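Local coordinates for protein putative NADPH:quinone reductase (Bacillus thuringiensis, PDB 3GMS) that probably reduces quinones with NADPH, as a putative quinone oxidoreductase whose function has not been established, at residues 217-229 against 245-257. Sequence-based numbering, arbitrary orientation.
Sequences AIDSIGGPDGNEL and LSGIQVNWAEIVT
Asn227, on the helix that follows strand 214-219, reaches across to Val250 and Asn251 through its amide. Its CB leads to CG, which lies 3.6 Å from Asn251 N. From there OD1 accepts the N-H of Asn251 on an in-plane lone pair at 2.8 Å, and the same oxygen rests 3.2 Å from Val250 CB. The other branch, ND2, donates to a water that in turn donates to Gln249 O, so both ends of the amide serve backbone groups of 245-257, a task suited to asparagine. Val250 CG1, anti to its own carbonyl carbon (chi1 -58°), approaches Asp219 OD2 and packs against the CA atoms of Gly222 and Gly226; glycine leaves room for the methyl at 226, and for Ile248 O at 222, where the backbone angles also demand it. Gly223, its positive phi favouring glycine, donates from N to Ile248 O at 2.7 Å. Ser246 suits its place because OG donates to Ile221 O at 2.6 Å while accepting from Ile248 N, an ST turn. Asp219 OD1 accepts from Ile221 N, an Asx turn, and from Gly222 N, an Asx motif. With Ser246 N also gripping Ile221 O, bonds largely to backbone groups fix the path of 245-251 against the loop and helix start after strand 214-219 of the Rossmann-type domain.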
loop_
_atom_site.group_PDB
_atom_site.type_symbol
_atom_site.label_atom_id
_atom_site.label_comp_id
_atom_site.label_asym_id
_atom_site.label_seq_id
_atom_site.Cartn_x
_atom_site.Cartn_y
_atom_site.Cartn_z
ATOM N N ALA A 217 -14.216 10.828 -2.202
ATOM C CA ALA A 217 -14.261 9.670 -1.319
ATOM C C ALA A 217 -13.359 8.564 -1.844
ATOM O O ALA A 217 -13.235 8.388 -3.071
ATOM C CB ALA A 217 -15.659 9.146 -1.156
ATOM N N ILE A 218 -12.713 7.868 -0.910
ATOM C CA ILE A 218 -11.848 6.725 -1.253
ATOM C C ILE A 218 -12.405 5.515 -0.541
ATOM O O ILE A 218 -12.424 5.470 0.699
ATOM C CB ILE A 218 -10.353 7.016 -0.916
ATOM C CG1 ILE A 218 -9.895 8.226 -1.749
ATOM C CG2 ILE A 218 -9.485 5.748 -1.209
ATOM C CD1 ILE A 218 -8.415 8.595 -1.638
ATOM N N ASP A 219 -12.879 4.567 -1.349
ATOM C CA ASP A 219 -13.487 3.321 -0.874
ATOM C C ASP A 219 -12.519 2.131 -0.984
ATOM O O ASP A 219 -11.977 1.855 -2.071
ATOM C CB ASP A 219 -14.762 3.085 -1.675
ATOM C CG ASP A 219 -15.442 1.742 -1.378
ATOM O OD1 ASP A 219 -15.458 1.279 -0.224
ATOM O OD2 ASP A 219 -16.015 1.176 -2.331
ATOM N N SER A 220 -12.323 1.464 0.149
ATOM C CA SER A 220 -11.526 0.243 0.250
ATOM C C SER A 220 -12.401 -0.999 0.407
ATOM O O SER A 220 -11.903 -2.116 0.337
ATOM C CB SER A 220 -10.577 0.325 1.464
ATOM O OG SER A 220 -9.628 1.344 1.259
ATOM N N ILE A 221 -13.706 -0.801 0.621
ATOM C CA ILE A 221 -14.587 -1.895 1.043
ATOM C C ILE A 221 -15.534 -2.398 -0.029
ATOM O O ILE A 221 -15.687 -3.610 -0.203
ATOM C CB ILE A 221 -15.458 -1.451 2.274
ATOM C CG1 ILE A 221 -14.558 -0.971 3.426
ATOM C CG2 ILE A 221 -16.380 -2.605 2.745
ATOM C CD1 ILE A 221 -15.356 -0.447 4.672
ATOM N N GLY A 222 -16.176 -1.476 -0.740
ATOM C CA GLY A 222 -17.187 -1.868 -1.735
ATOM C C GLY A 222 -18.548 -2.208 -1.129
ATOM O O GLY A 222 -18.811 -1.897 0.045
ATOM N N GLY A 223 -19.402 -2.854 -1.934
ATOM C CA GLY A 223 -20.757 -3.253 -1.513
ATOM C C GLY A 223 -21.581 -2.088 -0.972
ATOM O O GLY A 223 -21.399 -0.944 -1.402
ATOM N N PRO A 224 -22.483 -2.374 -0.013
ATOM C CA PRO A 224 -23.317 -1.357 0.644
ATOM C C PRO A 224 -22.540 -0.207 1.294
ATOM O O PRO A 224 -22.965 0.953 1.202
ATOM C CB PRO A 224 -24.058 -2.167 1.721
ATOM C CG PRO A 224 -24.160 -3.526 1.148
ATOM C CD PRO A 224 -22.856 -3.739 0.416
ATOM N N ASP A 225 -21.402 -0.528 1.926
ATOM C CA ASP A 225 -20.513 0.474 2.545
ATOM C C ASP A 225 -19.998 1.441 1.481
ATOM O O ASP A 225 -20.042 2.649 1.666
ATOM C CB ASP A 225 -19.280 -0.187 3.225
ATOM C CG ASP A 225 -19.634 -1.017 4.444
ATOM O OD1 ASP A 225 -19.785 -0.436 5.532
ATOM O OD2 ASP A 225 -19.749 -2.251 4.316
ATOM N N GLY A 226 -19.452 0.915 0.379
ATOM C CA GLY A 226 -19.013 1.818 -0.686
ATOM C C GLY A 226 -20.127 2.692 -1.281
ATOM O O GLY A 226 -19.922 3.883 -1.588
ATOM N N ASN A 227 -21.302 2.100 -1.478
ATOM C CA ASN A 227 -22.448 2.816 -2.074
ATOM C C ASN A 227 -22.851 3.964 -1.175
ATOM O O ASN A 227 -23.061 5.082 -1.635
ATOM C CB ASN A 227 -23.648 1.874 -2.265
ATOM C CG ASN A 227 -23.428 0.879 -3.377
ATOM O OD1 ASN A 227 -22.698 1.161 -4.335
ATOM N ND2 ASN A 227 -24.038 -0.288 -3.262
ATOM N N GLU A 228 -22.908 3.689 0.126
ATOM C CA GLU A 228 -23.228 4.759 1.058
ATOM C C GLU A 228 -22.141 5.838 1.063
ATOM O O GLU A 228 -22.446 7.020 1.139
ATOM C CB GLU A 228 -23.494 4.217 2.460
ATOM C CG GLU A 228 -23.880 5.346 3.430
ATOM C CD GLU A 228 -24.598 4.842 4.649
ATOM O OE1 GLU A 228 -24.895 5.670 5.533
ATOM O OE2 GLU A 228 -24.852 3.616 4.717
ATOM N N LEU A 229 -20.865 5.447 0.907
ATOM C CA LEU A 229 -19.800 6.444 0.830
ATOM C C LEU A 229 -19.928 7.361 -0.405
ATOM O O LEU A 229 -19.705 8.582 -0.321
ATOM C CB LEU A 229 -18.411 5.784 0.854
ATOM C CG LEU A 229 -17.225 6.661 1.303
ATOM C CD1 LEU A 229 -17.240 6.914 2.846
ATOM C CD2 LEU A 229 -15.905 5.976 0.890
ATOM N N LEU A 245 -12.614 -4.973 0.038
ATOM C CA LEU A 245 -12.573 -5.858 1.208
ATOM C C LEU A 245 -13.819 -6.717 1.347
ATOM O O LEU A 245 -13.750 -7.822 1.860
ATOM C CB LEU A 245 -12.375 -5.065 2.501
ATOM C CG LEU A 245 -11.000 -4.426 2.728
ATOM C CD1 LEU A 245 -11.013 -3.610 4.012
ATOM C CD2 LEU A 245 -9.891 -5.497 2.752
ATOM N N SER A 246 -14.959 -6.193 0.909
ATOM C CA SER A 246 -16.229 -6.908 1.053
ATOM C C SER A 246 -16.384 -7.995 -0.007
ATOM O O SER A 246 -17.221 -8.880 0.131
ATOM C CB SER A 246 -17.402 -5.934 0.949
ATOM O OG SER A 246 -17.538 -5.463 -0.380
ATOM N N GLY A 247 -15.606 -7.902 -1.086
ATOM C CA GLY A 247 -15.741 -8.804 -2.219
ATOM C C GLY A 247 -16.871 -8.478 -3.178
ATOM O O GLY A 247 -17.105 -9.235 -4.111
ATOM N N ILE A 248 -17.559 -7.353 -2.963
ATOM C CA ILE A 248 -18.783 -6.983 -3.690
ATOM C C ILE A 248 -18.612 -5.627 -4.376
ATOM O O ILE A 248 -18.293 -4.618 -3.727
ATOM C CB ILE A 248 -20.016 -6.884 -2.722
ATOM C CG1 ILE A 248 -20.357 -8.252 -2.117
ATOM C CG2 ILE A 248 -21.260 -6.285 -3.421
ATOM C CD1 ILE A 248 -21.208 -8.142 -0.884
ATOM N N GLN A 249 -18.817 -5.609 -5.691
ATOM C CA GLN A 249 -18.743 -4.376 -6.476
ATOM C C GLN A 249 -19.749 -3.359 -5.964
ATOM O O GLN A 249 -20.866 -3.731 -5.582
ATOM C CB GLN A 249 -19.099 -4.670 -7.942
ATOM C CG GLN A 249 -17.926 -4.912 -8.947
ATOM C CD GLN A 249 -16.579 -4.437 -8.438
ATOM O OE1 GLN A 249 -15.767 -5.255 -8.018
ATOM N NE2 GLN A 249 -16.333 -3.124 -8.462
ATOM N N VAL A 250 -19.380 -2.081 -5.948
ATOM C CA VAL A 250 -20.379 -1.028 -5.726
ATOM C C VAL A 250 -21.352 -0.978 -6.897
ATOM O O VAL A 250 -21.062 -1.482 -7.990
ATOM C CB VAL A 250 -19.783 0.397 -5.487
ATOM C CG1 VAL A 250 -18.841 0.407 -4.293
ATOM C CG2 VAL A 250 -19.070 0.965 -6.743
ATOM N N ASN A 251 -22.503 -0.362 -6.661
ATOM C CA ASN A 251 -23.476 -0.139 -7.712
ATOM C C ASN A 251 -23.067 1.056 -8.589
ATOM O O ASN A 251 -23.599 2.158 -8.474
ATOM C CB ASN A 251 -24.866 0.047 -7.113
ATOM C CG ASN A 251 -25.975 -0.223 -8.114
ATOM O OD1 ASN A 251 -25.804 -0.068 -9.330
ATOM N ND2 ASN A 251 -27.131 -0.621 -7.601
ATOM N N TRP A 252 -22.117 0.806 -9.493
ATOM C CA TRP A 252 -21.588 1.826 -10.389
ATOM C C TRP A 252 -22.656 2.640 -11.127
ATOM O O TRP A 252 -22.545 3.865 -11.253
ATOM C CB TRP A 252 -20.600 1.199 -11.420
ATOM C CG TRP A 252 -19.389 0.507 -10.811
ATOM C CD1 TRP A 252 -19.181 -0.831 -10.731
ATOM C CD2 TRP A 252 -18.240 1.126 -10.195
ATOM N NE1 TRP A 252 -17.994 -1.094 -10.094
ATOM C CE2 TRP A 252 -17.389 0.089 -9.764
ATOM C CE3 TRP A 252 -17.846 2.454 -9.977
ATOM C CZ2 TRP A 252 -16.174 0.331 -9.108
ATOM C CZ3 TRP A 252 -16.627 2.699 -9.325
ATOM C CH2 TRP A 252 -15.802 1.637 -8.907
ATOM N N ALA A 253 -23.673 1.956 -11.645
ATOM C CA ALA A 253 -24.733 2.639 -12.409
ATOM C C ALA A 253 -25.512 3.669 -11.569
ATOM O O ALA A 253 -25.736 4.816 -12.003
ATOM C CB ALA A 253 -25.692 1.603 -13.053
ATOM N N GLU A 254 -25.910 3.266 -10.368
ATOM C CA GLU A 254 -26.666 4.155 -9.490
ATOM C C GLU A 254 -25.830 5.310 -8.974
ATOM O O GLU A 254 -26.307 6.439 -8.874
ATOM C CB GLU A 254 -27.237 3.392 -8.302
ATOM C CG GLU A 254 -28.236 2.340 -8.718
ATOM C CD GLU A 254 -29.353 2.178 -7.714
ATOM O OE1 GLU A 254 -30.473 1.806 -8.159
ATOM O OE2 GLU A 254 -29.112 2.438 -6.498
ATOM N N ILE A 255 -24.583 5.030 -8.625
ATOM C CA ILE A 255 -23.718 6.099 -8.161
ATOM C C ILE A 255 -23.720 7.237 -9.189
ATOM O O ILE A 255 -23.787 8.404 -8.825
ATOM C CB ILE A 255 -22.278 5.595 -7.855
ATOM C CG1 ILE A 255 -22.283 4.752 -6.582
ATOM C CG2 ILE A 255 -21.310 6.772 -7.727
ATOM C CD1 ILE A 255 -20.970 3.998 -6.362
ATOM N N VAL A 256 -23.689 6.881 -10.478
ATOM C CA VAL A 256 -23.653 7.873 -11.571
ATOM C C VAL A 256 -25.005 8.554 -11.803
ATOM O O VAL A 256 -25.068 9.777 -11.906
ATOM C CB VAL A 256 -23.098 7.264 -12.909
ATOM C CG1 VAL A 256 -23.340 8.205 -14.105
ATOM C CG2 VAL A 256 -21.618 6.959 -12.770
ATOM N N THR A 257 -26.073 7.766 -11.867
ATOM C CA THR A 257 -27.373 8.286 -12.290
ATOM C C THR A 257 -28.156 8.860 -11.111
ATOM O O THR A 257 -28.750 9.925 -11.238
ATOM C CB THR A 257 -28.218 7.239 -13.056
ATOM O OG1 THR A 257 -28.685 6.233 -12.146
ATOM C CG2 THR A 257 -27.392 6.576 -14.161
HETATM O O HOH W 1 -23.449 -2.670 -4.889
#